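Local coordinates for protein hydroxylacyl-CoA dehydrogenase (Streptomyces coelicolor, PDB 5BKA) that probably acts in the biosynthesis of the polyketide actinorhodin as a noncanonical NTF2-like protein whose exact role is uncertain, at residues B[15-18]-B[19-23]. Numbering follows the deposited sequence.
Sequences LSFY and GHQMQ
Gln21 lays its side chain back along the helix against Phe17 and Tyr18, four and three residues earlier. Its CB sits 3.2 Å from Phe17 O, the carbonyl that also accepts the Gln21 backbone N-H. With CG anti to the backbone N (chi1 178°) and the chain extended through CD, the amide is carried to the two rings. Gln21 CD lies 3.9 Å from Phe17 CE2. Gln21 OE1 comes to the edge of the Tyr18 ring, near its plane, 3.4 Å from Tyr18 CD1; the two side chains run side by side in the same direction, amide and ring planes only 13° apart. Gln21 NE2 turns to Phe17, 3.8 Å from Phe17 CE2, with the amide inclined 61° to that ring. Both amide ends have polar partners elsewhere in the chain: OE1 accepts from Arg136 NH2 and NE2 bonds to Thr36 OG1, which together fix the rotation of this buried group. A leucine here would probably leave Arg136 and Thr36 without these mates inside the fold. On another side of the helix, His20 CD2 reaches 3.3 Å from Ser16 O, which lies in the imidazole plane at its edge. A water spans the two side chains, 2.6 Å from Ser16 OG and 3.2 Å from His20 NE2. Backbone i to i+4 bonds link Leu15-Tyr18 to Gly19-Met22, among them a nearly straight one from His20 N to Ser16 O. Tyr18 meets Phe80 edge-to-face, whereas His20 NE2 makes a weak hydrogen bond to Leu85 O of the second subunit. One face of helix 10-26 thus lies on the curved sheet and another at the subunit interface, as part of the alpha+beta cone of the NTF2-like fold, to which the SnoaL-like domain belongs.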
loop_
_atom_site.group_PDB
_atom_site.type_symbol
_atom_site.label_atom_id
_atom_site.label_comp_id
_atom_site.label_asym_id
_atom_site.label_seq_id
_atom_site.Cartn_x
_atom_site.Cartn_y
_atom_site.Cartn_z
ATOM N N LEU B 15 7.030 -7.567 -3.943
ATOM C CA LEU B 15 6.339 -6.280 -3.945
ATOM C C LEU B 15 6.619 -5.501 -5.224
ATOM O O LEU B 15 5.704 -4.919 -5.818
ATOM C CB LEU B 15 6.750 -5.459 -2.722
ATOM C CG LEU B 15 6.239 -5.912 -1.354
ATOM C CD1 LEU B 15 6.594 -4.881 -0.290
ATOM C CD2 LEU B 15 4.739 -6.155 -1.387
ATOM N N SER B 16 7.883 -5.468 -5.652
ATOM C CA SER B 16 8.232 -4.818 -6.912
ATOM C C SER B 16 7.544 -5.497 -8.088
ATOM O O SER B 16 7.030 -4.830 -8.994
ATOM C CB SER B 16 9.749 -4.818 -7.100
ATOM O OG SER B 16 10.106 -4.226 -8.337
ATOM N N PHE B 17 7.560 -6.833 -8.107
ATOM C CA PHE B 17 6.842 -7.587 -9.131
ATOM C C PHE B 17 5.378 -7.166 -9.194
ATOM O O PHE B 17 4.836 -6.920 -10.276
ATOM C CB PHE B 17 6.972 -9.086 -8.849
ATOM C CG PHE B 17 6.202 -9.958 -9.801
ATOM C CD1 PHE B 17 6.704 -10.245 -11.060
ATOM C CD2 PHE B 17 4.983 -10.502 -9.431
ATOM C CE1 PHE B 17 6.000 -11.052 -11.935
ATOM C CE2 PHE B 17 4.274 -11.310 -10.302
ATOM C CZ PHE B 17 4.784 -11.585 -11.555
ATOM N N TYR B 18 4.726 -7.066 -8.032
ATOM C CA TYR B 18 3.325 -6.655 -7.998
ATOM C C TYR B 18 3.157 -5.208 -8.447
ATOM O O TYR B 18 2.163 -4.866 -9.098
ATOM C CB TYR B 18 2.757 -6.840 -6.591
ATOM C CG TYR B 18 2.445 -8.273 -6.229
ATOM C CD1 TYR B 18 2.215 -9.224 -7.214
ATOM C CD2 TYR B 18 2.375 -8.672 -4.901
ATOM C CE1 TYR B 18 1.929 -10.534 -6.884
ATOM C CE2 TYR B 18 2.088 -9.977 -4.562
ATOM C CZ TYR B 18 1.866 -10.905 -5.558
ATOM O OH TYR B 18 1.580 -12.208 -5.224
ATOM N N GLY B 19 4.112 -4.341 -8.100
ATOM C CA GLY B 19 3.999 -2.942 -8.483
ATOM C C GLY B 19 3.964 -2.752 -9.986
ATOM O O GLY B 19 3.096 -2.055 -10.517
ATOM N N HIS B 20 4.912 -3.372 -10.693
ATOM C CA HIS B 20 4.915 -3.310 -12.152
ATOM C C HIS B 20 3.711 -4.035 -12.739
ATOM O O HIS B 20 3.103 -3.559 -13.706
ATOM C CB HIS B 20 6.213 -3.903 -12.698
ATOM C CG HIS B 20 7.418 -3.044 -12.467
ATOM N ND1 HIS B 20 7.868 -2.128 -13.394
ATOM C CD2 HIS B 20 8.267 -2.963 -11.416
ATOM C CE1 HIS B 20 8.942 -1.520 -12.923
ATOM N NE2 HIS B 20 9.205 -2.007 -11.723
ATOM N N GLN B 21 3.358 -5.190 -12.170
ATOM C CA GLN B 21 2.280 -6.008 -12.721
ATOM C C GLN B 21 0.950 -5.261 -12.705
ATOM O O GLN B 21 0.253 -5.190 -13.723
ATOM C CB GLN B 21 2.182 -7.319 -11.938
ATOM C CG GLN B 21 1.069 -8.253 -12.378
ATOM C CD GLN B 21 1.034 -9.532 -11.559
ATOM O OE1 GLN B 21 0.989 -9.494 -10.330
ATOM N NE2 GLN B 21 1.061 -10.672 -12.239
HETATM N N MSE B 22 0.585 -4.693 -11.558
HETATM C CA MSE B 22 -0.706 -4.020 -11.404
HETATM C C MSE B 22 -0.794 -2.729 -12.211
HETATM O O MSE B 22 -1.861 -2.371 -12.708
HETATM C CB MSE B 22 -0.980 -3.713 -9.932
HETATM C CG MSE B 22 -1.365 -4.918 -9.101
HETATM SE SE MSE B 22 -2.466 -6.189 -10.071
HETATM C CE MSE B 22 -1.410 -7.749 -9.717
ATOM N N GLN B 23 0.330 -2.018 -12.324
ATOM C CA GLN B 23 0.337 -0.789 -13.110
ATOM C C GLN B 23 0.103 -1.072 -14.588
ATOM O O GLN B 23 -0.513 -0.258 -15.284
ATOM C CB GLN B 23 1.656 -0.041 -12.905
ATOM C CG GLN B 23 1.735 0.700 -11.577
ATOM C CD GLN B 23 2.920 1.643 -11.499
ATOM O OE1 GLN B 23 3.394 2.149 -12.516
ATOM N NE2 GLN B 23 3.404 1.886 -10.286
HETATM O O HOH W 1 10.631 -1.763 -8.920
#